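Local coordinates for protein glutathione S-transferase (Pseudomonas fluorescens, PDB 3M3M) that binds glutathione and probably catalyses its conjugation to electrophilic substrates, at residues K17-L22 / R196-L201; A163-T168 / A186-V191. All coordinates share one frame; numbering follows the deposited sequence.

Contact 1. Residues K17-L22 / R196-L201; sequences KIKLML and RHVPML
The ammonium group of K19 is gripped by two successive carbonyls of the C-terminal tail: NZ lies 2.8 Å from P199 O and 3.0 Å from M200 O. This is where the tail of this glutathione S-transferase, having left the all-helical C-terminal domain, returns to the thioredoxin-like N-terminal domain and lies along its first helix, 13-24. The two bonds differ in form. Toward P199 O the donor comes fairly close to the line of the carbonyl, with a C=O...N angle of 152° and a modest tilt out of the carbonyl plane, whereas M200 O is met from above its plane at 111°, not along a lone pair. The carboxylate of D202 adds a salt bridge, so the lysine's charge is probably balanced mainly by D202, with the two peptide oxygens solvating it. Lysine suits the place because its length lets it leave the helix and still reach the tail: CG stands anti to the backbone N (chi1 178°) and the rest of the chain runs out extended, carrying NZ past V198.

The methylenes of that chain do apolar work on the way. K19 CE rests 3.9 Å from V198 CG2, a methyl of the beta-branched valine that also packs beside the helix at L20 CA. V198 is the tail residue turned toward the helix, a fitting place for a compact hydrophobic side chain, and its carbonyl oxygen is held by the hydroxyl of Y16. One residue earlier, H197 brings its ring back beside L20, the two side chains meeting at a slant. L20 CD1 lies 4.0 Å from V198 CG2 and reaches the imidazole at H197 ND1, 3.5 Å away.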
ATOM      1  N   LYS A  17       0.481  -3.341   3.031  1.00  6.59           N
ATOM      2  CA  LYS A  17       0.718  -2.220   3.909  1.00  6.29           C
ATOM      3  C   LYS A  17       0.463  -2.553   5.365  1.00  5.76           C
ATOM      4  O   LYS A  17       1.269  -2.126   6.221  1.00  6.61           O
ATOM      5  CB  LYS A  17      -0.299  -1.062   3.611  1.00  6.38           C
ATOM      6  CG  LYS A  17      -0.121  -0.431   2.237  1.00  6.84           C
ATOM      7  CD  LYS A  17      -1.360   0.397   1.898  1.00  4.85           C
ATOM      8  CE  LYS A  17      -1.244   0.923   0.473  1.00  5.80           C
ATOM      9  NZ  LYS A  17      -2.455   1.768   0.085  1.00  7.07           N
ATOM     10  N   ILE A  18      -0.596  -3.327   5.652  1.00  5.97           N
ATOM     11  CA  ILE A  18      -0.984  -3.626   7.035  1.00  7.65           C
ATOM     12  C   ILE A  18      -0.079  -4.756   7.611  1.00  8.00           C
ATOM     13  O   ILE A  18       0.373  -4.662   8.779  1.00  8.66           O
ATOM     14  CB  ILE A  18      -2.448  -4.007   7.087  1.00  8.34           C
ATOM     15  CG1 ILE A  18      -3.329  -2.919   6.356  1.00  6.12           C
ATOM     16  CG2 ILE A  18      -2.885  -4.119   8.547  1.00  9.09           C
ATOM     17  CD1 ILE A  18      -2.967  -1.443   6.708  1.00  8.55           C
ATOM     18  N   LYS A  19       0.223  -5.750   6.800  1.00  8.34           N
ATOM     19  CA  LYS A  19       1.219  -6.803   7.249  1.00  9.99           C
ATOM     20  C   LYS A  19       2.519  -6.082   7.638  1.00 10.15           C
ATOM     21  O   LYS A  19       3.123  -6.345   8.700  1.00 10.01           O
ATOM     22  CB  LYS A  19       1.487  -7.788   6.089  1.00 11.12           C
ATOM     23  CG  LYS A  19       2.548  -8.859   6.532  1.00 11.88           C
ATOM     24  CD  LYS A  19       3.048  -9.661   5.318  1.00 10.71           C
ATOM     25  CE  LYS A  19       4.201 -10.636   5.803  1.00 11.24           C
ATOM     26  NZ  LYS A  19       4.636 -11.511   4.627  1.00 12.91           N
ATOM     27  N   LEU A  20       3.006  -5.227   6.727  1.00  7.50           N
ATOM     28  CA  LEU A  20       4.280  -4.523   7.031  1.00  8.34           C
ATOM     29  C   LEU A  20       4.204  -3.671   8.304  1.00  9.19           C
ATOM     30  O   LEU A  20       5.071  -3.761   9.199  1.00  8.62           O
ATOM     31  CB  LEU A  20       4.620  -3.594   5.823  1.00  6.93           C
ATOM     32  CG  LEU A  20       5.967  -2.823   5.935  1.00  6.42           C
ATOM     33  CD1 LEU A  20       7.236  -3.781   6.401  1.00  8.98           C
ATOM     34  CD2 LEU A  20       6.244  -2.197   4.516  1.00  6.29           C
HETATM   35  N   MSE A  21       3.127  -2.865   8.408  1.00  7.13           N
HETATM   36  CA  MSE A  21       2.987  -2.020   9.635  1.00  8.09           C
HETATM   37  C   MSE A  21       2.905  -2.823  10.954  1.00  7.78           C
HETATM   38  O   MSE A  21       3.611  -2.478  11.918  1.00  7.80           O
HETATM   39  CB  MSE A  21       1.740  -1.184   9.478  1.00  6.19           C
HETATM   40  CG  MSE A  21       1.411  -0.229  10.636  1.00 10.06           C
HETATM   41 SE   MSE A  21       2.527   1.424  10.476  1.00 23.89          SE
HETATM   42  CE  MSE A  21       4.252   0.859  11.264  1.00 13.71           C
ATOM     43  N   LEU A  22       2.119  -3.899  10.952  1.00  7.32           N
ATOM     44  CA  LEU A  22       2.027  -4.730  12.143  1.00  8.59           C
ATOM     45  C   LEU A  22       3.403  -5.300  12.544  1.00  9.38           C
ATOM     46  O   LEU A  22       3.767  -5.292  13.770  1.00  9.67           O
ATOM     47  CB  LEU A  22       0.956  -5.835  11.959  1.00  9.13           C
ATOM     48  CG  LEU A  22      -0.497  -5.281  11.898  1.00  8.38           C
ATOM     49  CD1 LEU A  22      -1.335  -6.397  11.264  1.00 11.23           C
ATOM     50  CD2 LEU A  22      -0.957  -4.942  13.329  1.00  9.79           C
ATOM     51  N   ARG A 196      13.220  -4.385  10.948  1.00 10.64           N
ATOM     52  CA  ARG A 196      11.997  -5.161  11.179  1.00  8.76           C
ATOM     53  C   ARG A 196      11.193  -5.282   9.893  1.00  7.41           C
ATOM     54  O   ARG A 196      10.047  -5.816   9.958  1.00  8.82           O
ATOM     55  CB  ARG A 196      11.143  -4.522  12.279  1.00 11.08           C
ATOM     56  CG  ARG A 196      11.834  -4.480  13.649  1.00 11.53           C
ATOM     57  CD  ARG A 196      10.832  -4.118  14.727  1.00 10.93           C
ATOM     58  NE  ARG A 196       9.710  -5.105  14.760  1.00 11.17           N
ATOM     59  CZ  ARG A 196       9.704  -6.228  15.477  1.00 13.19           C
ATOM     60  NH1 ARG A 196      10.745  -6.467  16.330  1.00 13.37           N
ATOM     61  NH2 ARG A 196       8.702  -7.079  15.394  1.00 13.02           N
ATOM     62  N   HIS A 197      11.830  -4.918   8.770  1.00 10.19           N
ATOM     63  CA  HIS A 197      11.108  -4.986   7.450  1.00  8.60           C
ATOM     64  C   HIS A 197      10.644  -6.456   7.237  1.00  8.81           C
ATOM     65  O   HIS A 197      11.411  -7.441   7.602  1.00 10.30           O
ATOM     66  CB  HIS A 197      11.986  -4.562   6.308  1.00  9.77           C
ATOM     67  CG  HIS A 197      11.252  -4.614   4.973  1.00 11.55           C
ATOM     68  ND1 HIS A 197      10.263  -3.705   4.678  1.00 10.16           N
ATOM     69  CD2 HIS A 197      11.362  -5.429   3.895  1.00 10.16           C
ATOM     70  CE1 HIS A 197       9.790  -3.941   3.451  1.00 10.21           C
ATOM     71  NE2 HIS A 197      10.422  -5.007   2.962  1.00 10.01           N
ATOM     72  N   VAL A 198       9.458  -6.652   6.634  1.00  7.94           N
ATOM     73  CA  VAL A 198       9.049  -8.027   6.132  1.00  8.81           C
ATOM     74  C   VAL A 198       8.602  -7.861   4.711  1.00  9.45           C
ATOM     75  O   VAL A 198       8.035  -6.769   4.347  1.00  9.10           O
ATOM     76  CB  VAL A 198       7.875  -8.629   7.002  1.00  9.24           C
ATOM     77  CG1 VAL A 198       8.319  -8.880   8.493  1.00 10.00           C
ATOM     78  CG2 VAL A 198       6.547  -7.718   7.025  1.00  8.91           C
ATOM     79  N   PRO A 199       8.852  -8.875   3.860  1.00  9.93           N
ATOM     80  CA  PRO A 199       8.425  -8.891   2.487  1.00 10.42           C
ATOM     81  C   PRO A 199       6.945  -9.202   2.364  1.00  9.04           C
ATOM     82  O   PRO A 199       6.276  -9.595   3.328  1.00  9.02           O
ATOM     83  CB  PRO A 199       9.238 -10.038   1.833  1.00 11.99           C
ATOM     84  CG  PRO A 199       9.363 -11.047   2.983  1.00 11.91           C
ATOM     85  CD  PRO A 199       9.471 -10.143   4.259  1.00 11.67           C
HETATM   86  N   MSE A 200       6.413  -8.938   1.151  1.00  9.28           N
HETATM   87  CA  MSE A 200       5.002  -9.162   0.903  1.00  9.15           C
HETATM   88  C   MSE A 200       4.651 -10.623   1.095  1.00 10.92           C
HETATM   89  O   MSE A 200       3.707 -10.963   1.828  1.00 11.52           O
HETATM   90  CB  MSE A 200       4.708  -8.816  -0.568  1.00 10.32           C
HETATM   91  CG  MSE A 200       3.295  -9.102  -0.867  1.00 11.91           C
HETATM   92 SE   MSE A 200       3.018  -8.465  -2.834  1.00 21.76          SE
HETATM   93  CE  MSE A 200       1.937  -6.836  -2.451  1.00 14.45           C
ATOM     94  N   LEU A 201       5.436 -11.497   0.440  1.00 12.42           N
ATOM     95  CA  LEU A 201       5.196 -12.918   0.608  1.00 16.29           C
ATOM     96  C   LEU A 201       6.357 -13.583   1.387  1.00 19.81           C
ATOM     97  O   LEU A 201       7.529 -13.300   1.073  1.00 20.56           O
ATOM     98  CB  LEU A 201       5.105 -13.572  -0.787  1.00 15.95           C
ATOM     99  CG  LEU A 201       4.104 -12.889  -1.746  1.00 20.99           C
ATOM    100  CD1 LEU A 201       4.120 -13.463  -3.159  1.00 26.10           C
ATOM    101  CD2 LEU A 201       2.758 -13.076  -1.103  1.00 21.86           C
TER

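Contact 2. Residues A163-T168 / A186-V191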
ATOM      1  N   ALA A 163       2.774   3.356   2.628  1.00  6.61           N
ATOM      2  CA  ALA A 163       1.630   3.395   1.665  1.00  8.16           C
ATOM      3  C   ALA A 163       2.122   3.276   0.206  1.00  8.34           C
ATOM      4  O   ALA A 163       1.508   2.583  -0.655  1.00  9.26           O
ATOM      5  CB  ALA A 163       0.833   4.702   1.912  1.00  7.72           C
ATOM      6  N   LEU A 164       3.169   4.046  -0.156  1.00  7.22           N
ATOM      7  CA  LEU A 164       3.666   4.043  -1.552  1.00  7.01           C
ATOM      8  C   LEU A 164       4.599   2.853  -1.871  1.00  6.80           C
ATOM      9  O   LEU A 164       4.693   2.457  -3.062  1.00  8.97           O
ATOM     10  CB  LEU A 164       4.320   5.392  -1.906  1.00  6.60           C
ATOM     11  CG  LEU A 164       3.173   6.435  -2.146  1.00 11.17           C
ATOM     12  CD1 LEU A 164       3.545   7.789  -1.912  1.00 13.02           C
ATOM     13  CD2 LEU A 164       2.627   6.288  -3.541  1.00  6.39           C
ATOM     14  N   TYR A 165       5.264   2.260  -0.855  1.00  7.90           N
ATOM     15  CA  TYR A 165       6.161   1.150  -1.140  1.00  7.25           C
ATOM     16  C   TYR A 165       5.368  -0.066  -1.553  1.00  7.33           C
ATOM     17  O   TYR A 165       5.850  -0.844  -2.391  1.00  8.01           O
ATOM     18  CB  TYR A 165       6.938   0.820   0.130  1.00  5.64           C
ATOM     19  CG  TYR A 165       7.909  -0.333  -0.038  1.00  8.30           C
ATOM     20  CD1 TYR A 165       9.204  -0.112  -0.652  1.00  8.37           C
ATOM     21  CD2 TYR A 165       7.543  -1.611   0.364  1.00  8.52           C
ATOM     22  CE1 TYR A 165      10.073  -1.183  -0.840  1.00  8.88           C
ATOM     23  CE2 TYR A 165       8.437  -2.710   0.132  1.00  9.31           C
ATOM     24  CZ  TYR A 165       9.640  -2.459  -0.474  1.00 11.21           C
ATOM     25  OH  TYR A 165      10.500  -3.563  -0.680  1.00 10.18           O
ATOM     26  N   ALA A 166       4.158  -0.217  -0.978  1.00  8.29           N
ATOM     27  CA  ALA A 166       3.440  -1.490  -1.138  1.00  8.56           C
ATOM     28  C   ALA A 166       3.252  -1.858  -2.613  1.00  9.24           C
ATOM     29  O   ALA A 166       3.564  -3.006  -2.975  1.00  9.74           O
ATOM     30  CB  ALA A 166       2.054  -1.461  -0.378  1.00  8.39           C
ATOM     31  N   TYR A 167       2.735  -0.957  -3.463  1.00  7.71           N
ATOM     32  CA  TYR A 167       2.657  -1.317  -4.831  1.00  8.16           C
ATOM     33  C   TYR A 167       3.913  -0.869  -5.612  1.00  9.69           C
ATOM     34  O   TYR A 167       4.182  -1.467  -6.660  1.00  8.73           O
ATOM     35  CB  TYR A 167       1.426  -0.627  -5.493  1.00  7.47           C
ATOM     36  CG  TYR A 167       0.164  -1.436  -5.144  1.00  8.72           C
ATOM     37  CD1 TYR A 167      -0.088  -2.666  -5.797  1.00  7.17           C
ATOM     38  CD2 TYR A 167      -0.762  -0.895  -4.266  1.00  8.23           C
ATOM     39  CE1 TYR A 167      -1.294  -3.407  -5.474  1.00  8.60           C
ATOM     40  CE2 TYR A 167      -1.976  -1.586  -3.984  1.00 10.22           C
ATOM     41  CZ  TYR A 167      -2.228  -2.813  -4.600  1.00 12.10           C
ATOM     42  OH  TYR A 167      -3.426  -3.531  -4.232  1.00 15.09           O
ATOM     43  N   THR A 168       4.556   0.197  -5.182  1.00  8.03           N
ATOM     44  CA  THR A 168       5.708   0.588  -6.054  1.00  8.24           C
ATOM     45  C   THR A 168       6.753  -0.560  -6.128  1.00  9.53           C
ATOM     46  O   THR A 168       7.320  -0.778  -7.186  1.00  9.60           O
ATOM     47  CB  THR A 168       6.368   1.867  -5.571  1.00  8.33           C
ATOM     48  OG1 THR A 168       5.394   2.938  -5.531  1.00  7.67           O
ATOM     49  CG2 THR A 168       7.505   2.317  -6.561  1.00  8.77           C
ATOM     50  N   ALA A 186      16.625   3.680  -4.791  1.00 14.72           N
ATOM     51  CA  ALA A 186      17.454   3.843  -3.586  1.00 14.69           C
ATOM     52  C   ALA A 186      16.551   3.980  -2.347  1.00 15.82           C
ATOM     53  O   ALA A 186      16.860   3.549  -1.269  1.00 14.64           O
ATOM     54  CB  ALA A 186      18.378   5.120  -3.723  1.00 15.73           C
ATOM     55  N   TRP A 187      15.377   4.615  -2.539  1.00 13.00           N
ATOM     56  CA  TRP A 187      14.392   4.651  -1.443  1.00 12.11           C
ATOM     57  C   TRP A 187      13.840   3.256  -1.091  1.00 11.38           C
ATOM     58  O   TRP A 187      13.667   2.913   0.127  1.00 13.39           O
ATOM     59  CB  TRP A 187      13.287   5.617  -1.881  1.00 11.14           C
ATOM     60  CG  TRP A 187      12.001   5.580  -1.086  1.00 10.63           C
ATOM     61  CD1 TRP A 187      11.690   6.205   0.064  1.00  8.73           C
ATOM     62  CD2 TRP A 187      10.808   4.928  -1.550  1.00  9.73           C
ATOM     63  NE1 TRP A 187      10.334   5.922   0.419  1.00 10.01           N
ATOM     64  CE2 TRP A 187       9.771   5.193  -0.591  1.00 10.04           C
ATOM     65  CE3 TRP A 187      10.542   4.160  -2.698  1.00  6.99           C
ATOM     66  CZ2 TRP A 187       8.418   4.679  -0.735  1.00  9.57           C
ATOM     67  CZ3 TRP A 187       9.185   3.636  -2.864  1.00 11.66           C
ATOM     68  CH2 TRP A 187       8.163   3.925  -1.871  1.00  7.26           C
HETATM   69  N   MSE A 188      13.549   2.426  -2.117  1.00 13.29           N
HETATM   70  CA  MSE A 188      13.048   1.072  -1.854  1.00 11.34           C
HETATM   71  C   MSE A 188      14.157   0.374  -1.012  1.00 14.08           C
HETATM   72  O   MSE A 188      13.858  -0.378  -0.108  1.00 13.60           O
HETATM   73  CB  MSE A 188      12.899   0.288  -3.129  1.00 14.13           C
HETATM   74  CG  MSE A 188      11.610   0.710  -3.775  1.00 12.95           C
HETATM   75 SE   MSE A 188      11.315   0.038  -5.589  1.00 28.65          SE
HETATM   76  CE  MSE A 188      11.800  -1.935  -5.464  1.00 23.18           C
ATOM     77  N   GLN A 189      15.411   0.498  -1.458  1.00 12.57           N
ATOM     78  CA  GLN A 189      16.525  -0.013  -0.593  1.00 16.04           C
ATOM     79  C   GLN A 189      16.554   0.416   0.867  1.00 14.16           C
ATOM     80  O   GLN A 189      16.742  -0.436   1.751  1.00 15.97           O
ATOM     81  CB  GLN A 189      17.877   0.263  -1.288  1.00 17.21           C
ATOM     82  CG  GLN A 189      18.305  -0.920  -1.974  1.00 30.03           C
ATOM     83  CD  GLN A 189      18.939  -1.751  -0.919  1.00 41.87           C
ATOM     84  OE1 GLN A 189      19.476  -1.174   0.062  1.00 51.57           O
ATOM     85  NE2 GLN A 189      18.854  -3.069  -1.032  1.00 44.99           N
ATOM     86  N   ARG A 190      16.302   1.697   1.164  1.00 11.74           N
ATOM     87  CA  ARG A 190      16.210   2.212   2.495  1.00 12.78           C
ATOM     88  C   ARG A 190      15.033   1.611   3.282  1.00 13.45           C
ATOM     89  O   ARG A 190      15.175   1.256   4.421  1.00 13.26           O
ATOM     90  CB  ARG A 190      16.055   3.762   2.531  1.00 11.75           C
ATOM     91  CG  ARG A 190      17.287   4.395   1.990  1.00 18.62           C
ATOM     92  CD  ARG A 190      17.434   5.834   2.494  1.00 29.14           C
ATOM     93  NE  ARG A 190      16.739   6.511   1.503  1.00 31.95           N
ATOM     94  CZ  ARG A 190      17.172   6.909   0.308  1.00 31.62           C
ATOM     95  NH1 ARG A 190      18.430   6.874  -0.151  1.00 31.04           N
ATOM     96  NH2 ARG A 190      16.260   7.405  -0.441  1.00 15.71           N
ATOM     97  N   VAL A 191      13.869   1.527   2.645  1.00 12.31           N
ATOM     98  CA  VAL A 191      12.715   0.918   3.284  1.00 10.50           C
ATOM     99  C   VAL A 191      13.039  -0.498   3.680  1.00 10.87           C
ATOM    100  O   VAL A 191      12.847  -0.900   4.821  1.00 12.50           O
ATOM    101  CB  VAL A 191      11.485   0.982   2.309  1.00 10.34           C
ATOM    102  CG1 VAL A 191      10.308   0.091   2.871  1.00  9.44           C
ATOM    103  CG2 VAL A 191      11.091   2.538   2.173  1.00 10.41           C
TER
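The ring of Y165 receives V191 CG1 over one face, a CH-pi contact with the methyl carbon 3.8 Å from the ring centroid and 15° off the ring normal. M188 crosses the phenol at about a right angle, its CG 3.8 Å from Y165 CE1. Beside them W187 pushes its indole in edge-first: CH2 lies 3.5 Å from Y165 N and 4.1 Å from L164 CB, while V191 CG2 covers part of an indole face. With Y165 CG anti to the backbone N (chi1 180°), the phenol extends toward helix 182-192; the axes of segments 163-168 and 186-191 cross at -110°, 11.0 Å apart at closest approach. Two outer bonds position the aromatic groups, Y165 OH to Q192 NE2 and W187 NE1 to D161 OD1, and H169 stacks on the tyrosine. An alanine at Y165 is likely to leave V191 CG1 without its aromatic face, open a gap beside M188 and cost Q192 its hydroxyl partner. Within helix 159-168, T168 OG1 bonds L164 O at 2.6 Å, which hides the hydroxyl's polarity and leaves CG2 against the indole edge. Y167 on this helix touches glutathione, but the segments themselves meet through apolar and aromatic contacts, without a hydrogen bond.

From the N terminus, the chain enters contact 1 early, on helix 13-24 of the thioredoxin-like domain. It then completes the four-stranded sheet, passes through the long helices 87-117 and 125-146, and arrives at helix 159-168, the first half of contact 2. Contact 2 closes a short loop when helix 182-192 packs back, 18 residues on. Only afterwards does the tail 196-201 return to helix 13-24, closing a loop of 173 intervening residues within which contact 2 is nested. Contact 2 joins helices of one domain; contact 1 joins the two domains. They adjoin where K17 packs on A166, and H197 CE1 meets Y165 CE2 at 3.8 Å.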